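Putative oxidoreductase molybdopterin-binding subunit (Sulfolobus tokodaii, PDB 4ZOH) probably serves as the catalytic subunit of a molybdenum-containing oxidoreductase of the aldehyde oxidase and xanthine dehydrogenase family, binding the pterin cytosine dinucleotide cofactor. Local coordinates at residues 170-183 against 225-237. Numbering follows the deposited sequence.
Sequences ALAYFDGNKLTFYS and EYALAKLALMLRK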
ATOM      1  N   ALA A 170     -13.138   5.580  -1.485  1.00 17.05           N
ATOM      2  CA  ALA A 170     -12.835   4.253  -2.003  1.00 16.84           C
ATOM      3  C   ALA A 170     -11.637   4.304  -2.925  1.00 17.39           C
ATOM      4  O   ALA A 170     -11.251   5.398  -3.429  1.00 16.08           O
ATOM      5  CB  ALA A 170     -14.032   3.663  -2.744  1.00 16.87           C
ATOM      6  N   LEU A 171     -11.027   3.123  -3.048  1.00 16.43           N
ATOM      7  CA  LEU A 171      -9.824   2.946  -3.831  1.00 19.70           C
ATOM      8  C   LEU A 171      -9.933   1.611  -4.557  1.00 18.55           C
ATOM      9  O   LEU A 171     -10.064   0.582  -3.901  1.00 19.04           O
ATOM     10  CB  LEU A 171      -8.548   2.944  -2.944  1.00 17.90           C
ATOM     11  CG  LEU A 171      -7.210   2.658  -3.630  1.00 18.81           C
ATOM     12  CD1 LEU A 171      -6.837   3.679  -4.742  1.00 15.22           C
ATOM     13  CD2 LEU A 171      -6.082   2.550  -2.560  1.00 18.26           C
ATOM     14  N   ALA A 172      -9.869   1.651  -5.890  1.00 18.12           N
ATOM     15  CA  ALA A 172     -10.188   0.456  -6.709  1.00 19.15           C
ATOM     16  C   ALA A 172      -9.051   0.138  -7.688  1.00 18.02           C
ATOM     17  O   ALA A 172      -8.499   1.022  -8.309  1.00 15.86           O
ATOM     18  CB  ALA A 172     -11.480   0.682  -7.469  1.00 18.55           C
ATOM     19  N   TYR A 173      -8.702  -1.138  -7.773  1.00 19.26           N
ATOM     20  CA  TYR A 173      -7.569  -1.548  -8.564  1.00 20.77           C
ATOM     21  C   TYR A 173      -7.841  -2.911  -9.162  1.00 21.39           C
ATOM     22  O   TYR A 173      -8.060  -3.878  -8.439  1.00 19.96           O
ATOM     23  CB  TYR A 173      -6.281  -1.631  -7.724  1.00 23.04           C
ATOM     24  CG  TYR A 173      -5.158  -2.082  -8.573  1.00 24.97           C
ATOM     25  CD1 TYR A 173      -4.851  -1.385  -9.750  1.00 26.45           C
ATOM     26  CD2 TYR A 173      -4.426  -3.231  -8.249  1.00 27.77           C
ATOM     27  CE1 TYR A 173      -3.827  -1.786 -10.594  1.00 29.04           C
ATOM     28  CE2 TYR A 173      -3.381  -3.661  -9.067  1.00 33.57           C
ATOM     29  CZ  TYR A 173      -3.086  -2.927 -10.241  1.00 32.60           C
ATOM     30  OH  TYR A 173      -2.070  -3.317 -11.061  1.00 33.66           O
ATOM     31  N   PHE A 174      -7.795  -2.990 -10.498  1.00 21.08           N
ATOM     32  CA  PHE A 174      -8.048  -4.298 -11.168  1.00 19.15           C
ATOM     33  C   PHE A 174      -6.725  -4.661 -11.825  1.00 19.71           C
ATOM     34  O   PHE A 174      -6.195  -3.839 -12.606  1.00 18.79           O
ATOM     35  CB  PHE A 174      -9.197  -4.090 -12.196  1.00 21.19           C
ATOM     36  CG  PHE A 174      -9.532  -5.305 -12.989  1.00 24.70           C
ATOM     37  CD1 PHE A 174      -9.982  -6.468 -12.338  1.00 26.01           C
ATOM     38  CD2 PHE A 174      -9.334  -5.320 -14.387  1.00 23.67           C
ATOM     39  CE1 PHE A 174     -10.247  -7.638 -13.065  1.00 29.24           C
ATOM     40  CE2 PHE A 174      -9.601  -6.476 -15.122  1.00 24.09           C
ATOM     41  CZ  PHE A 174     -10.079  -7.632 -14.471  1.00 25.10           C
ATOM     42  N   ASP A 175      -6.171  -5.845 -11.501  1.00 20.52           N
ATOM     43  CA  ASP A 175      -4.933  -6.276 -12.051  1.00 22.94           C
ATOM     44  C   ASP A 175      -5.008  -7.086 -13.363  1.00 25.76           C
ATOM     45  O   ASP A 175      -3.989  -7.529 -13.840  1.00 25.42           O
ATOM     46  CB  ASP A 175      -4.177  -7.073 -11.031  1.00 25.81           C
ATOM     47  CG  ASP A 175      -4.825  -8.370 -10.746  1.00 28.23           C
ATOM     48  OD1 ASP A 175      -5.788  -8.809 -11.403  1.00 32.34           O
ATOM     49  OD2 ASP A 175      -4.339  -8.962  -9.850  1.00 32.32           O
ATOM     50  N   GLY A 176      -6.197  -7.267 -13.930  1.00 30.24           N
ATOM     51  CA  GLY A 176      -6.372  -8.064 -15.161  1.00 30.80           C
ATOM     52  C   GLY A 176      -7.228  -9.281 -14.898  1.00 31.34           C
ATOM     53  O   GLY A 176      -7.920  -9.765 -15.788  1.00 35.21           O
ATOM     54  N   ASN A 177      -7.179  -9.770 -13.668  1.00 33.80           N
ATOM     55  CA  ASN A 177      -7.960 -10.916 -13.236  1.00 35.04           C
ATOM     56  C   ASN A 177      -8.865 -10.542 -12.032  1.00 31.45           C
ATOM     57  O   ASN A 177     -10.032 -10.966 -11.925  1.00 25.27           O
ATOM     58  CB  ASN A 177      -7.031 -12.062 -12.792  1.00 40.92           C
ATOM     59  CG  ASN A 177      -7.789 -13.174 -12.059  1.00 58.60           C
ATOM     60  OD1 ASN A 177      -8.817 -13.678 -12.550  1.00 58.65           O
ATOM     61  ND2 ASN A 177      -7.309 -13.543 -10.862  1.00 68.16           N
ATOM     62  N   LYS A 178      -8.292  -9.799 -11.101  1.00 25.55           N
ATOM     63  CA  LYS A 178      -8.945  -9.570  -9.828  1.00 26.46           C
ATOM     64  C   LYS A 178      -9.086  -8.059  -9.509  1.00 24.43           C
ATOM     65  O   LYS A 178      -8.118  -7.273  -9.633  1.00 23.67           O
ATOM     66  CB  LYS A 178      -8.111 -10.307  -8.831  1.00 27.94           C
ATOM     67  CG  LYS A 178      -8.488 -10.105  -7.421  1.00 31.08           C
ATOM     68  CD  LYS A 178      -7.411 -10.892  -6.693  1.00 33.79           C
ATOM     69  CE  LYS A 178      -7.486 -10.706  -5.211  1.00 28.21           C
ATOM     70  NZ  LYS A 178      -6.479 -11.671  -4.664  1.00 33.72           N
ATOM     71  N   LEU A 179     -10.276  -7.682  -9.077  1.00 22.10           N
ATOM     72  CA  LEU A 179     -10.517  -6.349  -8.533  1.00 23.51           C
ATOM     73  C   LEU A 179     -10.229  -6.334  -7.041  1.00 22.91           C
ATOM     74  O   LEU A 179     -10.827  -7.086  -6.296  1.00 21.28           O
ATOM     75  CB  LEU A 179     -11.974  -5.918  -8.702  1.00 22.16           C
ATOM     76  CG  LEU A 179     -12.401  -4.499  -8.260  1.00 21.70           C
ATOM     77  CD1 LEU A 179     -11.549  -3.406  -8.826  1.00 21.28           C
ATOM     78  CD2 LEU A 179     -13.882  -4.300  -8.564  1.00 20.02           C
ATOM     79  N   THR A 180      -9.321  -5.467  -6.610  1.00 22.60           N
ATOM     80  CA  THR A 180      -9.228  -5.185  -5.130  1.00 23.01           C
ATOM     81  C   THR A 180      -9.864  -3.823  -4.881  1.00 21.49           C
ATOM     82  O   THR A 180      -9.542  -2.897  -5.608  1.00 23.74           O
ATOM     83  CB  THR A 180      -7.779  -5.251  -4.637  1.00 21.15           C
ATOM     84  OG1 THR A 180      -7.284  -6.568  -4.902  1.00 19.85           O
ATOM     85  CG2 THR A 180      -7.698  -4.992  -3.162  1.00 21.78           C
ATOM     86  N   PHE A 181     -10.801  -3.744  -3.927  1.00 18.92           N
ATOM     87  CA  PHE A 181     -11.621  -2.526  -3.663  1.00 19.87           C
ATOM     88  C   PHE A 181     -11.575  -2.161  -2.178  1.00 19.49           C
ATOM     89  O   PHE A 181     -12.061  -2.970  -1.342  1.00 19.88           O
ATOM     90  CB  PHE A 181     -13.125  -2.816  -3.999  1.00 17.81           C
ATOM     91  CG  PHE A 181     -13.935  -1.552  -4.287  1.00 19.97           C
ATOM     92  CD1 PHE A 181     -13.903  -0.947  -5.532  1.00 19.58           C
ATOM     93  CD2 PHE A 181     -14.753  -0.979  -3.318  1.00 20.29           C
ATOM     94  CE1 PHE A 181     -14.638   0.230  -5.797  1.00 20.25           C
ATOM     95  CE2 PHE A 181     -15.508   0.166  -3.581  1.00 20.44           C
ATOM     96  CZ  PHE A 181     -15.460   0.772  -4.824  1.00 19.64           C
ATOM     97  N   TYR A 182     -10.994  -0.991  -1.829  1.00 21.36           N
ATOM     98  CA  TYR A 182     -10.977  -0.533  -0.422  1.00 19.62           C
ATOM     99  C   TYR A 182     -12.092   0.486  -0.304  1.00 18.55           C
ATOM    100  O   TYR A 182     -12.239   1.303  -1.187  1.00 17.07           O
ATOM    101  CB  TYR A 182      -9.687   0.164  -0.040  1.00 18.93           C
ATOM    102  CG  TYR A 182      -8.401  -0.613  -0.221  1.00 22.36           C
ATOM    103  CD1 TYR A 182      -7.731  -1.155   0.902  1.00 23.94           C
ATOM    104  CD2 TYR A 182      -7.832  -0.766  -1.491  1.00 22.16           C
ATOM    105  CE1 TYR A 182      -6.513  -1.790   0.750  1.00 26.76           C
ATOM    106  CE2 TYR A 182      -6.621  -1.422  -1.645  1.00 27.86           C
ATOM    107  CZ  TYR A 182      -5.993  -1.923  -0.524  1.00 28.26           C
ATOM    108  OH  TYR A 182      -4.846  -2.590  -0.708  1.00 34.50           O
ATOM    109  N   SER A 183     -12.829   0.476   0.786  1.00 15.58           N
ATOM    110  CA  SER A 183     -13.903   1.415   0.872  1.00 17.61           C
ATOM    111  C   SER A 183     -14.214   1.729   2.316  1.00 17.56           C
ATOM    112  O   SER A 183     -14.154   0.821   3.207  1.00 18.32           O
ATOM    113  CB  SER A 183     -15.186   0.850   0.189  1.00 17.35           C
ATOM    114  OG  SER A 183     -16.250   1.823   0.174  1.00 20.72           O
ATOM    115  N   GLU A 225     -19.446   4.148  -5.640  1.00 20.22           N
ATOM    116  CA  GLU A 225     -18.677   2.945  -5.461  1.00 21.40           C
ATOM    117  C   GLU A 225     -18.831   1.971  -6.645  1.00 21.93           C
ATOM    118  O   GLU A 225     -17.856   1.402  -7.131  1.00 19.04           O
ATOM    119  CB  GLU A 225     -19.047   2.237  -4.131  1.00 19.67           C
ATOM    120  CG  GLU A 225     -18.470   2.900  -2.840  1.00 20.59           C
ATOM    121  CD  GLU A 225     -19.175   2.342  -1.600  1.00 20.24           C
ATOM    122  OE1 GLU A 225     -20.313   2.710  -1.366  1.00 22.77           O
ATOM    123  OE2 GLU A 225     -18.639   1.532  -0.851  1.00 18.34           O
ATOM    124  N   TYR A 226     -20.071   1.704  -7.035  1.00 21.46           N
ATOM    125  CA  TYR A 226     -20.321   0.923  -8.315  1.00 23.31           C
ATOM    126  C   TYR A 226     -19.572   1.494  -9.517  1.00 20.71           C
ATOM    127  O   TYR A 226     -18.914   0.752 -10.245  1.00 22.94           O
ATOM    128  CB  TYR A 226     -21.822   0.879  -8.623  1.00 18.72           C
ATOM    129  CG  TYR A 226     -22.635   0.027  -7.669  1.00 18.56           C
ATOM    130  CD1 TYR A 226     -22.315  -1.308  -7.459  1.00 17.93           C
ATOM    131  CD2 TYR A 226     -23.724   0.578  -6.986  1.00 18.24           C
ATOM    132  CE1 TYR A 226     -23.072  -2.126  -6.676  1.00 19.24           C
ATOM    133  CE2 TYR A 226     -24.512  -0.225  -6.197  1.00 18.89           C
ATOM    134  CZ  TYR A 226     -24.185  -1.578  -6.072  1.00 20.60           C
ATOM    135  OH  TYR A 226     -24.936  -2.368  -5.270  1.00 20.80           O
ATOM    136  N   ALA A 227     -19.633   2.793  -9.683  1.00 21.06           N
ATOM    137  CA  ALA A 227     -18.964   3.435 -10.810  1.00 22.61           C
ATOM    138  C   ALA A 227     -17.448   3.320 -10.736  1.00 23.20           C
ATOM    139  O   ALA A 227     -16.778   3.020 -11.751  1.00 21.97           O
ATOM    140  CB  ALA A 227     -19.385   4.889 -10.957  1.00 20.45           C
ATOM    141  N   LEU A 228     -16.891   3.520  -9.540  1.00 22.50           N
ATOM    142  CA  LEU A 228     -15.430   3.479  -9.389  1.00 21.04           C
ATOM    143  C   LEU A 228     -14.943   2.079  -9.741  1.00 18.73           C
ATOM    144  O   LEU A 228     -13.932   1.880 -10.413  1.00 17.44           O
ATOM    145  CB  LEU A 228     -15.030   3.813  -7.920  1.00 19.51           C
ATOM    146  CG  LEU A 228     -13.530   4.029  -7.773  1.00 19.92           C
ATOM    147  CD1 LEU A 228     -13.109   5.338  -8.470  1.00 14.91           C
ATOM    148  CD2 LEU A 228     -13.174   4.051  -6.260  1.00 20.62           C
ATOM    149  N   ALA A 229     -15.713   1.100  -9.289  1.00 18.21           N
ATOM    150  CA  ALA A 229     -15.347  -0.254  -9.471  1.00 18.80           C
ATOM    151  C   ALA A 229     -15.363  -0.664 -10.983  1.00 21.72           C
ATOM    152  O   ALA A 229     -14.443  -1.334 -11.480  1.00 22.13           O
ATOM    153  CB  ALA A 229     -16.257  -1.088  -8.680  1.00 17.85           C
ATOM    154  N   LYS A 230     -16.391  -0.216 -11.677  1.00 21.75           N
ATOM    155  CA  LYS A 230     -16.574  -0.477 -13.065  1.00 25.08           C
ATOM    156  C   LYS A 230     -15.478   0.273 -13.872  1.00 23.09           C
ATOM    157  O   LYS A 230     -14.878  -0.291 -14.733  1.00 23.92           O
ATOM    158  CB  LYS A 230     -17.967   0.038 -13.465  1.00 25.52           C
ATOM    159  CG  LYS A 230     -18.159   0.101 -14.985  1.00 27.17           C
ATOM    160  CD  LYS A 230     -18.409  -1.335 -15.450  1.00 30.75           C
ATOM    161  CE  LYS A 230     -19.500  -1.389 -16.532  1.00 35.57           C
ATOM    162  NZ  LYS A 230     -18.915  -2.305 -17.525  1.00 37.49           N
ATOM    163  N   LEU A 231     -15.255   1.545 -13.594  1.00 21.63           N
ATOM    164  CA  LEU A 231     -14.099   2.218 -14.134  1.00 22.11           C
ATOM    165  C   LEU A 231     -12.735   1.546 -13.932  1.00 24.78           C
ATOM    166  O   LEU A 231     -11.887   1.590 -14.860  1.00 22.80           O
ATOM    167  CB  LEU A 231     -14.037   3.657 -13.682  1.00 21.40           C
ATOM    168  CG  LEU A 231     -15.162   4.550 -14.208  1.00 23.80           C
ATOM    169  CD1 LEU A 231     -15.119   5.859 -13.462  1.00 24.10           C
ATOM    170  CD2 LEU A 231     -15.037   4.777 -15.718  1.00 24.95           C
ATOM    171  N   ALA A 232     -12.532   0.901 -12.756  1.00 22.36           N
ATOM    172  CA  ALA A 232     -11.248   0.291 -12.490  1.00 21.85           C
ATOM    173  C   ALA A 232     -11.022  -0.861 -13.461  1.00 23.55           C
ATOM    174  O   ALA A 232      -9.883  -1.027 -13.879  1.00 24.90           O
ATOM    175  CB  ALA A 232     -11.102  -0.188 -11.032  1.00 18.21           C
ATOM    176  N   LEU A 233     -12.063  -1.656 -13.778  1.00 22.79           N
ATOM    177  CA  LEU A 233     -11.961  -2.696 -14.828  1.00 30.33           C
ATOM    178  C   LEU A 233     -11.468  -2.170 -16.183  1.00 28.94           C
ATOM    179  O   LEU A 233     -10.684  -2.805 -16.871  1.00 26.25           O
ATOM    180  CB  LEU A 233     -13.278  -3.464 -15.048  1.00 30.94           C
ATOM    181  CG  LEU A 233     -13.985  -3.971 -13.795  1.00 31.59           C
ATOM    182  CD1 LEU A 233     -15.135  -4.825 -14.245  1.00 29.06           C
ATOM    183  CD2 LEU A 233     -13.073  -4.694 -12.841  1.00 23.78           C
ATOM    184  N   MET A 234     -11.915  -0.983 -16.510  1.00 29.58           N
ATOM    185  CA  MET A 234     -11.605  -0.371 -17.763  1.00 36.42           C
ATOM    186  C   MET A 234     -10.220   0.290 -17.761  1.00 32.50           C
ATOM    187  O   MET A 234      -9.469   0.116 -18.692  1.00 34.56           O
ATOM    188  CB  MET A 234     -12.698   0.667 -18.078  1.00 42.11           C
ATOM    189  CG  MET A 234     -12.964   0.832 -19.548  1.00 57.48           C
ATOM    190  SD  MET A 234     -13.732   2.409 -19.856  1.00 67.56           S
ATOM    191  CE  MET A 234     -12.457   3.041 -20.963  1.00 54.43           C
ATOM    192  N   LEU A 235      -9.937   1.131 -16.783  1.00 28.63           N
ATOM    193  CA  LEU A 235      -8.727   1.925 -16.801  1.00 29.21           C
ATOM    194  C   LEU A 235      -7.426   1.193 -16.419  1.00 29.17           C
ATOM    195  O   LEU A 235      -6.363   1.626 -16.835  1.00 28.25           O
ATOM    196  CB  LEU A 235      -8.895   3.154 -15.915  1.00 33.03           C
ATOM    197  CG  LEU A 235      -9.590   4.256 -16.707  1.00 39.23           C
ATOM    198  CD1 LEU A 235     -10.983   4.465 -16.237  1.00 33.40           C
ATOM    199  CD2 LEU A 235      -8.826   5.570 -16.556  1.00 44.72           C
ATOM    200  N   ARG A 236      -7.477   0.134 -15.607  1.00 26.37           N
ATOM    201  CA  ARG A 236      -6.222  -0.595 -15.240  1.00 30.04           C
ATOM    202  C   ARG A 236      -5.148   0.192 -14.443  1.00 28.30           C
ATOM    203  O   ARG A 236      -3.964  -0.212 -14.463  1.00 29.43           O
ATOM    204  CB  ARG A 236      -5.532  -1.212 -16.492  1.00 31.42           C
ATOM    205  CG  ARG A 236      -6.428  -2.037 -17.415  1.00 31.87           C
ATOM    206  CD  ARG A 236      -7.389  -2.928 -16.690  1.00 32.92           C
ATOM    207  NE  ARG A 236      -8.153  -3.717 -17.678  1.00 36.58           N
ATOM    208  CZ  ARG A 236      -7.819  -4.933 -18.113  1.00 35.25           C
ATOM    209  NH1 ARG A 236      -6.703  -5.533 -17.685  1.00 33.70           N
ATOM    210  NH2 ARG A 236      -8.610  -5.565 -18.947  1.00 29.86           N
ATOM    211  N   LYS A 237      -5.530   1.342 -13.851  1.00 24.78           N
ATOM    212  CA  LYS A 237      -4.757   2.049 -12.839  1.00 21.79           C
ATOM    213  C   LYS A 237      -5.600   2.017 -11.566  1.00 23.52           C
ATOM    214  O   LYS A 237      -6.823   1.793 -11.618  1.00 20.87           O
ATOM    215  CB  LYS A 237      -4.444   3.497 -13.226  1.00 24.39           C
ATOM    216  CG  LYS A 237      -3.814   3.721 -14.604  1.00 25.58           C
ATOM    217  CD  LYS A 237      -2.316   3.461 -14.547  1.00 29.59           C
ATOM    218  CE  LYS A 237      -1.741   3.480 -15.961  1.00 33.36           C
ATOM    219  NZ  LYS A 237      -0.263   3.494 -15.877  1.00 36.87           N
TER
HETATM  220  O   HOH W   1      -7.736  -0.536 -12.043  1.00 17.32           O
HETATM  221  O   HOH W   2      -4.047  -3.401 -14.275  1.00 38.99           O
HETATM  222  O   HOH W   3      -7.794  -8.448 -18.518  1.00 49.80           O
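F174 lies between L233 and the backbone of G176 where a beta hairpin of a mixed sheet, strands 170-174 and 179-183, packs on helix 225-235 in the molybdopterin cofactor-binding domain. The helix runs 33° from parallel to the first strand, 6.9 Å away axis to axis; helix 188-199 also packs against F181 and S183 of the second strand. Followed outward, F174 first sets CB 3.6 Å from the carbonyl O of A232. CG, anti to the backbone N (chi1 178°), then slips under L233 CD2, a methyl that lies over the CG-CD1 side of the ring, also reaches CE1, and makes a CH-pi contact 3.8 Å from the ring centroid. G176 N covers the opposite face. On the other side of the ring CD2 meets L233 CA and O, and farther out CE2 meets R236 CZ at 3.8 Å, the ring presenting its edge to the guanidinium face with the planes 75° apart. With an alanine here, L233 CD2 and the R236 guanidinium would probably lose the ring they pack on, opening a gap beside the hairpin turn. Toward the start of the helix the contact is apolar: A172 CB touches A232 CB at 3.7 Å, L179 straddles A229 and A232 with its two methyls, L228 CD2 reaches A170 CB, and F181 leans CE1 on A229 CB, 3.6 Å away. One water joins F174 N to the carbonyls of A232 and K237, tying the strand's end to the helix terminus. At the far end S183 OG donates to E225 OE2 over 2.6 Å, approaching from above the carboxylate plane.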